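PDB 6UAV: Glyco_hydro_cc domain-containing protein from Pseudomonas viridiflava, which probably hydrolyses internal bonds of beta-1,3-glucans, as an endo-beta-1,3-glucanase of glycoside hydrolase family 128 (subgroup II) built on a TIM barrel. Local coordinates for residues T127-P132 with L136-A141; S168-L173 with T212-R217; Q205-M210 with L254-S259. One frame throughout, in Å; residues are numbered along the deposited sequence. Where two conformers were deposited one is given.

Contact 1: residues T127-P132 with L136-A141; sequences TGYGDP and LDAFYA
Tyr-129 meets Ala-138 because its CG stands anti to its own carbonyl carbon (chi1 -67°), which carries the ring away from the loop and over to the methyl group on the helix. Leu-136 makes the same first turn (chi1 -74°), and its branch then lies beside the carbonyl of Pro-132. The setting is a beta-to-alpha connection of a TIM barrel: residues 127-132 end the loop that follows strand 115-121, and residues 136-141 belong to the helix 132-146 that the loop leads into.

The backbone link is the first-turn bond of that helix. Leu-136 N donates to Pro-132 O at 2.8 Å, with an N-H...O angle of 164°, so the bond is nearly straight. Around the same oxygen gathers the Leu-136 side chain, whose CG comes to 3.3 Å from Pro-132 O. Just ahead, Asp-131 occupies the N-cap position, and its OD1 accepts the backbone N-H of Val-133, so a carboxylate and a proline together open the helix.

Two residues further along the helix, Ala-138 points its CB at the phenol end of Tyr-129. The methyl approaches the ring obliquely, touching CE1 in a small apolar contact and lying against the hydroxyl oxygen without a hydrogen bond. Much of what holds the tyrosine lies outside the two segments: its ring packs edge-to-face with Trp-135 and touches Pro-95 at the start of helix 95-112, which Ala-138 touches too, while the carbonyl oxygen of Tyr-129 accepts from Asn-86 ND2. These contacts hold the tyrosine of the loop against the first turns of the helix. Ala-138 CB sits 3.8 Å from Tyr-129 CE1 and 3.7 Å from Tyr-129 OH.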
ATOM      1  N   THR A 127       0.973   0.660  22.361  1.00 16.03           N
ATOM      2  CA  THR A 127       0.594  -0.079  23.578  1.00 16.56           C
ATOM      3  C   THR A 127      -0.756  -0.775  23.420  1.00 15.79           C
ATOM      4  O   THR A 127      -1.763  -0.092  23.147  1.00 14.95           O
ATOM      5  CB  THR A 127       0.503   0.844  24.802  1.00 18.30           C
ATOM      6  OG1 THR A 127       1.740   1.538  24.858  1.00 19.29           O
ATOM      7  CG2 THR A 127       0.271   0.038  26.053  1.00 19.99           C
ATOM      8  N   GLY A 128      -0.783  -2.089  23.679  1.00 15.77           N
ATOM      9  CA  GLY A 128      -2.013  -2.904  23.593  1.00 15.36           C
ATOM     10  C   GLY A 128      -2.414  -3.258  22.176  1.00 14.70           C
ATOM     11  O   GLY A 128      -3.296  -4.183  22.032  1.00 14.50           O
ATOM     12  N   TYR A 129      -1.803  -2.642  21.139  1.00 14.18           N
ATOM     13  CA  TYR A 129      -2.352  -2.804  19.768  1.00 14.16           C
ATOM     14  C   TYR A 129      -1.253  -3.274  18.798  1.00 14.39           C
ATOM     15  O   TYR A 129      -1.373  -3.039  17.573  1.00 14.39           O
ATOM     16  CB  TYR A 129      -3.101  -1.543  19.321  1.00 14.48           C
ATOM     17  CG  TYR A 129      -4.363  -1.231  20.079  1.00 14.50           C
ATOM     18  CD1 TYR A 129      -5.451  -2.095  20.064  1.00 14.29           C
ATOM     19  CD2 TYR A 129      -4.461  -0.051  20.829  1.00 15.44           C
ATOM     20  CE1 TYR A 129      -6.601  -1.804  20.792  1.00 14.81           C
ATOM     21  CE2 TYR A 129      -5.592   0.237  21.582  1.00 15.95           C
ATOM     22  CZ  TYR A 129      -6.676  -0.633  21.527  1.00 15.63           C
ATOM     23  OH  TYR A 129      -7.837  -0.360  22.212  1.00 16.71           O
ATOM     24  N   GLY A 130      -0.325  -4.096  19.286  1.00 14.65           N
ATOM     25  CA  GLY A 130       0.627  -4.785  18.376  1.00 14.52           C
ATOM     26  C   GLY A 130      -0.138  -5.615  17.349  1.00 14.24           C
ATOM     27  O   GLY A 130       0.251  -5.676  16.148  1.00 13.84           O
ATOM     28  N   ASP A 131      -1.176  -6.294  17.797  1.00 14.02           N
ATOM     29  CA  ASP A 131      -1.943  -7.226  16.954  1.00 14.09           C
ATOM     30  C   ASP A 131      -2.908  -6.391  16.141  1.00 13.77           C
ATOM     31  O   ASP A 131      -3.767  -5.722  16.738  1.00 14.07           O
ATOM     32  CB  ASP A 131      -2.734  -8.219  17.794  1.00 14.68           C
ATOM     33  CG  ASP A 131      -3.516  -9.244  16.992  1.00 15.41           C
ATOM     34  OD1 ASP A 131      -3.652  -9.117  15.784  1.00 14.54           O
ATOM     35  OD2 ASP A 131      -3.942 -10.239  17.645  1.00 18.20           O
ATOM     36  N   PRO A 132      -2.836  -6.402  14.801  1.00 12.60           N
ATOM     37  CA  PRO A 132      -3.745  -5.577  14.005  1.00 12.53           C
ATOM     38  C   PRO A 132      -5.209  -5.954  14.198  1.00 12.14           C
ATOM     39  O   PRO A 132      -6.101  -5.113  13.961  1.00 12.12           O
ATOM     40  CB  PRO A 132      -3.311  -5.838  12.569  1.00 12.25           C
ATOM     41  CG  PRO A 132      -2.528  -7.123  12.625  1.00 12.52           C
ATOM     42  CD  PRO A 132      -1.839  -7.107  13.970  1.00 12.36           C
ATOM     43  N   LEU A 136      -8.042  -3.270  14.907  1.00 10.98           N
ATOM     44  CA  LEU A 136      -9.230  -3.188  14.033  1.00 11.13           C
ATOM     45  C   LEU A 136     -10.501  -3.491  14.804  1.00 11.72           C
ATOM     46  O   LEU A 136     -11.498  -2.797  14.549  1.00 12.00           O
ATOM     47  CB  LEU A 136      -9.099  -4.126  12.838  1.00 11.25           C
ATOM     48  CG  LEU A 136      -8.133  -3.706  11.716  1.00 11.21           C
ATOM     49  CD1 LEU A 136      -7.877  -4.884  10.801  1.00 11.36           C
ATOM     50  CD2 LEU A 136      -8.673  -2.521  10.948  1.00 11.15           C
ATOM     51  N   ASP A 137     -10.516  -4.474  15.706  1.00 11.97           N
ATOM     52  CA  ASP A 137     -11.698  -4.730  16.550  1.00 12.56           C
ATOM     53  C   ASP A 137     -12.090  -3.439  17.269  1.00 12.20           C
ATOM     54  O   ASP A 137     -13.305  -3.081  17.296  1.00 12.65           O
ATOM     55  CB  ASP A 137     -11.463  -5.858  17.530  1.00 13.23           C
ATOM     56  CG  ASP A 137     -11.495  -7.249  16.933  1.00 14.32           C
ATOM     57  OD1 ASP A 137     -11.875  -7.373  15.704  1.00 15.11           O
ATOM     58  OD2 ASP A 137     -11.193  -8.187  17.708  1.00 14.28           O
ATOM     59  N   ALA A 138     -11.110  -2.792  17.878  1.00 12.05           N
ATOM     60  CA  ALA A 138     -11.367  -1.595  18.692  1.00 11.84           C
ATOM     61  C   ALA A 138     -11.865  -0.457  17.805  1.00 11.94           C
ATOM     62  O   ALA A 138     -12.770   0.289  18.243  1.00 11.77           O
ATOM     63  CB  ALA A 138     -10.127  -1.214  19.424  1.00 12.07           C
ATOM     64  N   PHE A 139     -11.268  -0.297  16.614  1.00 11.57           N
ATOM     65  CA  PHE A 139     -11.678   0.765  15.663  1.00 11.47           C
ATOM     66  C   PHE A 139     -13.116   0.518  15.224  1.00 11.42           C
ATOM     67  O   PHE A 139     -13.940   1.472  15.278  1.00 11.30           O
ATOM     68  CB  PHE A 139     -10.709   0.729  14.466  1.00 11.69           C
ATOM     69  CG  PHE A 139     -11.182   1.449  13.248  1.00 11.62           C
ATOM     70  CD1 PHE A 139     -11.391   2.817  13.263  1.00 12.95           C
ATOM     71  CD2 PHE A 139     -11.487   0.735  12.108  1.00 12.09           C
ATOM     72  CE1 PHE A 139     -11.869   3.458  12.137  1.00 12.79           C
ATOM     73  CE2 PHE A 139     -11.962   1.374  10.972  1.00 12.81           C
ATOM     74  CZ  PHE A 139     -12.133   2.746  10.989  1.00 12.29           C
ATOM     75  N   TYR A 140     -13.461  -0.713  14.884  1.00 11.54           N
ATOM     76  CA  TYR A 140     -14.856  -1.058  14.532  1.00 11.86           C
ATOM     77  C   TYR A 140     -15.800  -0.742  15.713  1.00 12.33           C
ATOM     78  O   TYR A 140     -16.838  -0.104  15.542  1.00 12.63           O
ATOM     79  CB  TYR A 140     -14.968  -2.542  14.181  1.00 12.48           C
ATOM     80  CG  TYR A 140     -14.900  -2.886  12.713  1.00 13.22           C
ATOM     81  CD1 TYR A 140     -13.661  -2.991  12.081  1.00 13.91           C
ATOM     82  CD2 TYR A 140     -16.035  -3.174  11.983  1.00 14.33           C
ATOM     83  CE1 TYR A 140     -13.548  -3.392  10.769  1.00 14.16           C
ATOM     84  CE2 TYR A 140     -15.937  -3.564  10.659  1.00 15.29           C
ATOM     85  CZ  TYR A 140     -14.694  -3.676  10.070  1.00 14.90           C
ATOM     86  OH  TYR A 140     -14.570  -4.041   8.772  1.00 16.95           O
ATOM     87  N   ALA A 141     -15.411  -1.086  16.938  1.00 11.97           N
ATOM     88  CA  ALA A 141     -16.275  -0.871  18.119  1.00 12.58           C
ATOM     89  C   ALA A 141     -16.418   0.641  18.390  1.00 11.92           C
ATOM     90  O   ALA A 141     -17.501   1.051  18.802  1.00 11.68           O
ATOM     91  CB  ALA A 141     -15.682  -1.621  19.281  1.00 12.83           C
TER

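Contact 2: residues S168-L173 with T212-R217; sequences SMLDRL and TMLERR
Between residues 168-173 and 212-217 the nearest CA atoms are those of Leu-170 and Arg-217, 9.8 Å apart, and Arg-217 is the first residue to leave helical geometry at the end of helix 200-216. Its long side chain spans the distance, bending at chi3 (82°) to bring the guanidinium over Leu-170 and up to Asp-171. Leu-170 CB lies over the centre of one guanidinium face, 3.6 Å above the plane, and CD1 runs against the arginine chain at CD and NE. Deeper down, Leu-170 CD1 meets Leu-214 CD2 at 3.9 Å, and both leucines rest on Val-182 of barrel strand 180-185.

At the polar end, NH1 and NH2 of Arg-217 grip the single oxygen OD1 of Asp-171 end-on, at 3.0 Å and 3.1 Å, both bonds bent, NH1 coming from above the carboxylate plane and NH2 nearly along the C-O bond. That oxygen lies almost in the guanidinium plane, whereas the carboxylate is turned 46° from it. Held by Asp-171 at NH1 and NH2, by a salt bridge from Asp-219 at NE, and with Leu-170 over one face, the guanidinium has its rotation largely fixed and its positive charge probably well balanced.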
ATOM      1  N   SER A 168      -0.649 -16.184   5.741  1.00 16.00           N
ATOM      2  CA  SER A 168      -1.231 -16.556   7.047  1.00 16.14           C
ATOM      3  C   SER A 168      -1.811 -15.275   7.682  1.00 15.64           C
ATOM      4  O   SER A 168      -2.920 -15.337   8.284  1.00 15.11           O
ATOM      5  CB  SER A 168      -0.209 -17.274   7.890  1.00 17.28           C
ATOM      6  OG  SER A 168       0.660 -16.386   8.550  1.00 17.52           O
ATOM      7  N   MET A 169      -1.154 -14.133   7.469  1.00 14.64           N
ATOM      8  CA  MET A 169      -1.640 -12.867   8.028  1.00 14.47           C
ATOM      9  C   MET A 169      -2.909 -12.448   7.246  1.00 14.29           C
ATOM     10  O   MET A 169      -3.873 -11.964   7.861  1.00 13.22           O
ATOM     11  CB  MET A 169      -0.564 -11.794   7.985  1.00 14.79           C
ATOM     12  CG  MET A 169       0.580 -12.020   8.931  1.00 16.36           C
ATOM     13  SD  MET A 169       0.138 -12.367  10.630  1.00 18.98           S
ATOM     14  CE  MET A 169      -0.482 -10.793  11.169  1.00 19.03           C
ATOM     15  N   LEU A 170      -2.946 -12.610   5.928  1.00 14.19           N
ATOM     16  CA  LEU A 170      -4.178 -12.329   5.150  1.00 14.21           C
ATOM     17  C   LEU A 170      -5.289 -13.284   5.595  1.00 15.31           C
ATOM     18  O   LEU A 170      -6.462 -12.817   5.723  1.00 15.11           O
ATOM     19  CB  LEU A 170      -3.920 -12.402   3.655  1.00 14.42           C
ATOM     20  CG  LEU A 170      -2.856 -11.417   3.143  1.00 14.15           C
ATOM     21  CD1 LEU A 170      -2.676 -11.582   1.639  1.00 14.34           C
ATOM     22  CD2 LEU A 170      -3.160  -9.963   3.532  1.00 14.06           C
ATOM     23  N   ASP A 171      -4.992 -14.558   5.817  1.00 15.35           N
ATOM     24  CA  ASP A 171      -6.053 -15.497   6.311  1.00 16.88           C
ATOM     25  C   ASP A 171      -6.579 -14.998   7.644  1.00 16.34           C
ATOM     26  O   ASP A 171      -7.837 -14.967   7.844  1.00 17.57           O
ATOM     27  CB  ASP A 171      -5.573 -16.937   6.361  1.00 17.58           C
ATOM     28  CG  ASP A 171      -5.462 -17.596   5.009  1.00 18.87           C
ATOM     29  OD1 ASP A 171      -5.868 -16.933   4.002  1.00 18.99           O
ATOM     30  OD2 ASP A 171      -4.975 -18.768   4.967  1.00 19.98           O
ATOM     31  N   ARG A 172      -5.696 -14.627   8.565  0.50 16.26           N
ATOM     32  CA  ARG A 172      -6.140 -14.162   9.895  0.50 16.67           C
ATOM     33  C   ARG A 172      -7.036 -12.933   9.711  0.50 16.46           C
ATOM     34  O   ARG A 172      -8.093 -12.890  10.367  0.50 16.33           O
ATOM     35  CB  ARG A 172      -4.939 -13.944  10.816  0.50 17.07           C
ATOM     36  CG  ARG A 172      -4.293 -15.248  11.269  0.50 17.89           C
ATOM     37  CD  ARG A 172      -2.776 -15.195  11.547  0.50 18.77           C
ATOM     38  NE  ARG A 172      -2.454 -14.123  12.481  0.50 19.83           N
ATOM     39  CZ  ARG A 172      -1.365 -14.079  13.257  0.50 20.16           C
ATOM     40  NH1 ARG A 172      -1.181 -13.061  14.089  0.50 19.13           N
ATOM     41  NH2 ARG A 172      -0.477 -15.063  13.201  0.50 21.13           N
ATOM     42  N   LEU A 173      -6.652 -12.002   8.830  1.00 15.80           N
ATOM     43  CA  LEU A 173      -7.398 -10.718   8.665  1.00 15.70           C
ATOM     44  C   LEU A 173      -8.653 -10.890   7.813  1.00 15.14           C
ATOM     45  O   LEU A 173      -9.456  -9.978   7.774  1.00 14.58           O
ATOM     46  CB  LEU A 173      -6.495  -9.639   8.087  1.00 16.70           C
ATOM     47  CG  LEU A 173      -5.414  -9.138   9.048  1.00 18.35           C
ATOM     48  CD1 LEU A 173      -4.418  -8.291   8.306  1.00 20.60           C
ATOM     49  CD2 LEU A 173      -5.986  -8.344  10.182  1.00 19.69           C
ATOM     50  N   THR A 212       3.446 -14.585  -6.602  1.00 17.10           N
ATOM     51  CA  THR A 212       2.579 -15.672  -7.135  1.00 18.16           C
ATOM     52  C   THR A 212       1.371 -15.811  -6.218  1.00 16.97           C
ATOM     53  O   THR A 212       0.240 -16.033  -6.717  1.00 15.87           O
ATOM     54  CB  THR A 212       3.315 -16.999  -7.259  1.00 20.55           C
ATOM     55  OG1 THR A 212       4.374 -16.786  -8.188  1.00 23.20           O
ATOM     56  CG2 THR A 212       2.426 -18.123  -7.734  1.00 22.33           C
ATOM     57  N   MET A 213       1.625 -15.807  -4.923  1.00 15.58           N
ATOM     58  CA  MET A 213       0.546 -16.002  -3.939  1.00 16.38           C
ATOM     59  C   MET A 213      -0.451 -14.831  -4.062  1.00 15.23           C
ATOM     60  O   MET A 213      -1.682 -15.111  -4.126  1.00 15.29           O
ATOM     61  CB  MET A 213       1.165 -16.117  -2.547  1.00 16.32           C
ATOM     62  CG  MET A 213       0.164 -16.295  -1.431  1.00 16.45           C
ATOM     63  SD  MET A 213      -0.446 -14.725  -0.804  1.00 16.17           S
ATOM     64  CE  MET A 213       1.040 -14.050  -0.077  1.00 15.97           C
ATOM     65  N   LEU A 214       0.027 -13.591  -4.197  1.00 14.28           N
ATOM     66  CA  LEU A 214      -0.853 -12.398  -4.213  1.00 13.89           C
ATOM     67  C   LEU A 214      -1.636 -12.356  -5.528  1.00 14.29           C
ATOM     68  O   LEU A 214      -2.793 -11.983  -5.475  1.00 15.65           O
ATOM     69  CB  LEU A 214      -0.051 -11.134  -3.992  1.00 13.85           C
ATOM     70  CG  LEU A 214       0.588 -11.004  -2.615  1.00 13.29           C
ATOM     71  CD1 LEU A 214       1.544  -9.809  -2.609  1.00 14.16           C
ATOM     72  CD2 LEU A 214      -0.444 -10.860  -1.467  1.00 13.26           C
ATOM     73  N   GLU A 215      -1.014 -12.743  -6.636  1.00 14.59           N
ATOM     74  CA  GLU A 215      -1.677 -12.830  -7.946  1.00 15.34           C
ATOM     75  C   GLU A 215      -2.812 -13.863  -7.855  1.00 16.49           C
ATOM     76  O   GLU A 215      -3.853 -13.637  -8.480  1.00 16.56           O
ATOM     77  CB  GLU A 215      -0.661 -13.166  -9.029  1.00 15.95           C
ATOM     78  CG  GLU A 215       0.197 -11.963  -9.447  1.00 15.48           C
ATOM     79  CD  GLU A 215      -0.518 -10.882 -10.235  1.00 15.43           C
ATOM     80  OE1 GLU A 215      -1.646 -11.178 -10.775  1.00 16.06           O
ATOM     81  OE2 GLU A 215       0.077  -9.785 -10.371  1.00 15.51           O
ATOM     82  N   ARG A 216      -2.579 -14.990  -7.169  1.00 17.24           N
ATOM     83  CA  ARG A 216      -3.541 -16.117  -7.144  1.00 18.90           C
ATOM     84  C   ARG A 216      -4.652 -15.857  -6.137  1.00 18.89           C
ATOM     85  O   ARG A 216      -5.667 -16.463  -6.319  1.00 20.65           O
ATOM     86  CB  ARG A 216      -2.849 -17.475  -6.955  1.00 20.97           C
ATOM     87  CG  ARG A 216      -1.950 -17.769  -8.152  1.00 23.28           C
ATOM     88  CD  ARG A 216      -1.294 -19.135  -8.131  1.00 26.28           C
ATOM     89  NE  ARG A 216      -0.546 -19.338  -9.381  1.00 27.27           N
ATOM     90  CZ  ARG A 216       0.301 -20.343  -9.537  1.00 30.45           C
ATOM     91  NH1 ARG A 216       0.460 -21.199  -8.538  1.00 30.79           N
ATOM     92  NH2 ARG A 216       0.973 -20.478 -10.664  1.00 31.12           N
ATOM     93  N   ARG A 217      -4.504 -14.962  -5.164  1.00 17.18           N
ATOM     94  CA  ARG A 217      -5.601 -14.684  -4.205  1.00 17.20           C
ATOM     95  C   ARG A 217      -6.651 -13.768  -4.836  1.00 17.04           C
ATOM     96  O   ARG A 217      -6.321 -12.591  -5.168  1.00 15.86           O
ATOM     97  CB  ARG A 217      -5.061 -14.016  -2.952  1.00 16.28           C
ATOM     98  CG  ARG A 217      -4.379 -14.952  -1.997  1.00 17.02           C
ATOM     99  CD  ARG A 217      -4.030 -14.216  -0.719  1.00 17.25           C
ATOM    100  NE  ARG A 217      -5.132 -14.118   0.203  1.00 17.11           N
ATOM    101  CZ  ARG A 217      -5.325 -14.866   1.293  1.00 17.95           C
ATOM    102  NH1 ARG A 217      -4.424 -15.774   1.679  1.00 18.42           N
ATOM    103  NH2 ARG A 217      -6.336 -14.554   2.071  1.00 17.91           N
TER

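Contact 3: residues Q205-M210 with L254-S259; sequences QQMAEM and LSLPYS
Apolar packing carries the whole of the contact between Leu-256 and the helix residues Met-207 and Ala-208; no hydrogen bond crosses between the segments. Leu-256 follows the end of helix 248-255, where the chain has turned extended, and its side chain points toward helix 200-216. Its CD1 touches Met-207 CG at 3.8 Å and lies 4.1 Å from Met-207 SD, so one methyl meets the middle of the methionine chain. Met-207 is extended through chi2, with CG anti to its backbone N (chi1 170°), and bends only at chi3, turning CE aside. The two side chains cross at a slant. The other leucine methyl, CD2, faces the small Ala-208 at 4.3 Å from its CB, and the small alanine leaves the leucine close to the helix backbone, CD1 lying 4.2 Å from Ala-208 CA.

Polar interactions run along the helix on a different side. Gln-206 NE2 donates to Gln-205 OE1 at 2.9 Å, meeting it in the carbonyl plane on a lone pair, and weak bonds from both glutamine amides reach the Glu-209 carboxylate. Gln-206 OE1 accepts from Asn-187 ND2, which ties that amide to a residue just beyond strand 180-185.

This is outer-layer packing of the TIM barrel. Met-207 also touches Leu-249, Tyr-252 and Tyr-253, and Leu-256 reaches Val-211, so the last two helices of the chain, 200-216 and 248-255, also pack against each other through these residues. Beyond them the C-terminal tail runs on past strand 6-9, where the carbonyl oxygens of Leu-256 and Pro-257 accept from Arg-6.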
ATOM      1  N   GLN A 205      13.775 -15.111  -4.771  1.00 16.84           N
ATOM      2  CA  GLN A 205      12.990 -16.324  -4.421  1.00 16.88           C
ATOM      3  C   GLN A 205      11.724 -15.881  -3.682  1.00 16.26           C
ATOM      4  O   GLN A 205      10.612 -16.366  -3.985  1.00 16.49           O
ATOM      5  CB  GLN A 205      13.881 -17.296  -3.666  1.00 17.62           C
ATOM      6  CG  GLN A 205      13.253 -18.675  -3.487  1.00 18.54           C
ATOM      7  CD  GLN A 205      12.191 -18.749  -2.419  1.00 18.06           C
ATOM      8  OE1 GLN A 205      12.198 -17.996  -1.440  1.00 18.19           O
ATOM      9  NE2 GLN A 205      11.247 -19.660  -2.603  1.00 18.96           N
ATOM     10  N   GLN A 206      11.876 -15.012  -2.700  1.00 15.38           N
ATOM     11  CA  GLN A 206      10.735 -14.630  -1.848  1.00 15.16           C
ATOM     12  C   GLN A 206       9.798 -13.694  -2.637  1.00 14.62           C
ATOM     13  O   GLN A 206       8.563 -13.866  -2.518  1.00 15.19           O
ATOM     14  CB  GLN A 206      11.226 -13.990  -0.561  1.00 15.21           C
ATOM     15  CG  GLN A 206      11.540 -15.032   0.492  1.00 15.79           C
ATOM     16  CD  GLN A 206      10.291 -15.807   0.873  1.00 15.72           C
ATOM     17  OE1 GLN A 206       9.381 -15.229   1.492  1.00 15.56           O
ATOM     18  NE2 GLN A 206      10.234 -17.094   0.483  1.00 16.82           N
ATOM     19  N   MET A 207      10.329 -12.827  -3.499  1.00 14.71           N
ATOM     20  CA  MET A 207       9.475 -12.002  -4.394  1.00 14.35           C
ATOM     21  C   MET A 207       8.638 -12.922  -5.266  1.00 14.96           C
ATOM     22  O   MET A 207       7.417 -12.699  -5.381  1.00 14.95           O
ATOM     23  CB  MET A 207      10.319 -11.066  -5.278  1.00 14.36           C
ATOM     24  CG  MET A 207       9.491 -10.395  -6.346  1.00 14.17           C
ATOM     25  SD  MET A 207      10.517  -9.369  -7.392  1.00 14.78           S
ATOM     26  CE  MET A 207      10.631  -7.930  -6.325  1.00 13.58           C
ATOM     27  N   ALA A 208       9.224 -13.937  -5.862  1.00 15.35           N
ATOM     28  CA  ALA A 208       8.425 -14.818  -6.749  1.00 16.34           C
ATOM     29  C   ALA A 208       7.309 -15.500  -5.926  1.00 17.50           C
ATOM     30  O   ALA A 208       6.166 -15.588  -6.385  1.00 16.56           O
ATOM     31  CB  ALA A 208       9.341 -15.809  -7.452  1.00 17.36           C
ATOM     32  N   GLU A 209       7.657 -16.056  -4.769  1.00 17.59           N
ATOM     33  CA  GLU A 209       6.673 -16.772  -3.915  1.00 18.75           C
ATOM     34  C   GLU A 209       5.535 -15.808  -3.540  1.00 17.07           C
ATOM     35  O   GLU A 209       4.377 -16.142  -3.744  1.00 16.51           O
ATOM     36  CB  GLU A 209       7.333 -17.313  -2.645  1.00 21.01           C
ATOM     37  CG  GLU A 209       7.823 -18.706  -2.874  1.00 23.93           C
ATOM     38  CD  GLU A 209       8.109 -19.568  -1.659  1.00 25.36           C
ATOM     39  OE1 GLU A 209       7.827 -19.129  -0.507  1.00 28.99           O
ATOM     40  OE2 GLU A 209       8.655 -20.661  -1.899  1.00 29.24           O
ATOM     41  N   MET A 210       5.884 -14.639  -3.024  1.00 15.96           N
ATOM     42  CA  MET A 210       4.872 -13.678  -2.524  1.00 15.85           C
ATOM     43  C   MET A 210       4.045 -13.168  -3.701  1.00 15.36           C
ATOM     44  O   MET A 210       2.833 -13.103  -3.547  1.00 14.45           O
ATOM     45  CB  MET A 210       5.540 -12.538  -1.783  1.00 16.60           C
ATOM     46  CG  MET A 210       6.322 -13.031  -0.617  1.00 18.86           C
ATOM     47  SD  MET A 210       7.301 -11.709   0.284  1.00 21.03           S
ATOM     48  CE  MET A 210       5.938 -11.304   1.331  1.00 21.25           C
ATOM     49  N   LEU A 254       9.080  -7.138 -12.793  1.00 15.49           N
ATOM     50  CA  LEU A 254       8.218  -6.727 -13.924  1.00 16.15           C
ATOM     51  C   LEU A 254       7.918  -7.902 -14.831  1.00 17.03           C
ATOM     52  O   LEU A 254       6.870  -7.836 -15.571  1.00 18.74           O
ATOM     53  CB  LEU A 254       8.874  -5.549 -14.671  1.00 16.26           C
ATOM     54  CG  LEU A 254       9.232  -4.340 -13.811  1.00 16.45           C
ATOM     55  CD1 LEU A 254       9.897  -3.269 -14.665  1.00 16.88           C
ATOM     56  CD2 LEU A 254       8.043  -3.764 -13.101  1.00 16.12           C
ATOM     57  N   SER A 255       8.755  -8.928 -14.813  1.00 18.03           N
ATOM     58  CA  SER A 255       8.664 -10.121 -15.702  1.00 19.26           C
ATOM     59  C   SER A 255       7.737 -11.174 -15.123  1.00 19.58           C
ATOM     60  O   SER A 255       7.365 -12.089 -15.875  1.00 19.56           O
ATOM     61  CB  SER A 255      10.035 -10.778 -15.851  0.56 19.95           C
ATOM     62  OG  SER A 255      10.306 -11.652 -14.704  0.56 19.88           O
ATOM     63  N   LEU A 256       7.461 -11.135 -13.827  1.00 18.82           N
ATOM     64  CA  LEU A 256       6.718 -12.242 -13.169  1.00 19.78           C
ATOM     65  C   LEU A 256       5.348 -12.412 -13.823  1.00 19.44           C
ATOM     66  O   LEU A 256       4.692 -11.445 -14.212  1.00 18.17           O
ATOM     67  CB  LEU A 256       6.637 -11.980 -11.661  1.00 19.35           C
ATOM     68  CG  LEU A 256       7.984 -12.195 -10.972  1.00 20.24           C
ATOM     69  CD1 LEU A 256       7.966 -11.701  -9.521  1.00 20.18           C
ATOM     70  CD2 LEU A 256       8.408 -13.638 -11.063  1.00 21.75           C
ATOM     71  N   PRO A 257       4.883 -13.677 -13.934  1.00 20.42           N
ATOM     72  CA  PRO A 257       3.553 -13.966 -14.426  1.00 20.78           C
ATOM     73  C   PRO A 257       2.499 -13.317 -13.522  1.00 19.86           C
ATOM     74  O   PRO A 257       2.791 -12.916 -12.430  1.00 17.59           O
ATOM     75  CB  PRO A 257       3.427 -15.491 -14.290  1.00 22.10           C
ATOM     76  CG  PRO A 257       4.857 -15.994 -14.253  1.00 22.74           C
ATOM     77  CD  PRO A 257       5.628 -14.895 -13.551  1.00 21.54           C
ATOM     78  N   TYR A 258       1.279 -13.249 -14.013  1.00 21.48           N
ATOM     79  CA  TYR A 258       0.155 -12.692 -13.225  1.00 22.49           C
ATOM     80  C   TYR A 258      -1.111 -13.446 -13.586  1.00 23.40           C
ATOM     81  O   TYR A 258      -1.130 -14.278 -14.508  1.00 24.28           O
ATOM     82  CB  TYR A 258      -0.036 -11.198 -13.504  1.00 23.34           C
ATOM     83  CG  TYR A 258      -0.013 -10.818 -14.964  1.00 26.22           C
ATOM     84  CD1 TYR A 258      -1.141 -10.802 -15.750  1.00 29.73           C
ATOM     85  CD2 TYR A 258       1.180 -10.451 -15.537  1.00 29.59           C
ATOM     86  CE1 TYR A 258      -1.080 -10.471 -17.103  1.00 31.58           C
ATOM     87  CE2 TYR A 258       1.272 -10.157 -16.879  1.00 32.30           C
ATOM     88  CZ  TYR A 258       0.140 -10.140 -17.658  1.00 30.54           C
ATOM     89  OH  TYR A 258       0.335  -9.793 -18.961  1.00 34.25           O
ATOM     90  N   SER A 259      -2.185 -13.150 -12.877  1.00 24.96           N
ATOM     91  CA  SER A 259      -3.475 -13.824 -13.145  1.00 29.16           C
ATOM     92  C   SER A 259      -4.148 -13.202 -14.380  1.00 31.54           C
ATOM     93  O   SER A 259      -4.224 -11.949 -14.292  1.00 33.43           O
ATOM     94  CB  SER A 259      -4.314 -13.809 -11.903  1.00 31.15           C
ATOM     95  OG  SER A 259      -3.914 -14.909 -11.077  1.00 32.95           O
TER

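How the contacts relate
All three contacts lie in the helical and loop layer around the eight-stranded barrel. Contact 1 is local, within one strand-to-helix connection, whereas contacts 2 and 3 both draw on helix 200-216 and interleave along the chain. Their centres are 14 Å apart and they meet where Glu-215 O faces Ser-259 OG at 2.9 Å, a probable hydrogen bond joining the helix to the C-terminal residue. Contacts 1 and 2, with centres 21 Å apart, touch through Leu-136 CD1 and Leu-173 CD2 at 4.0 Å, linking neighbouring barrel helices. Contacts 1 and 3 do not touch, their nearest atoms being about 15 Å apart.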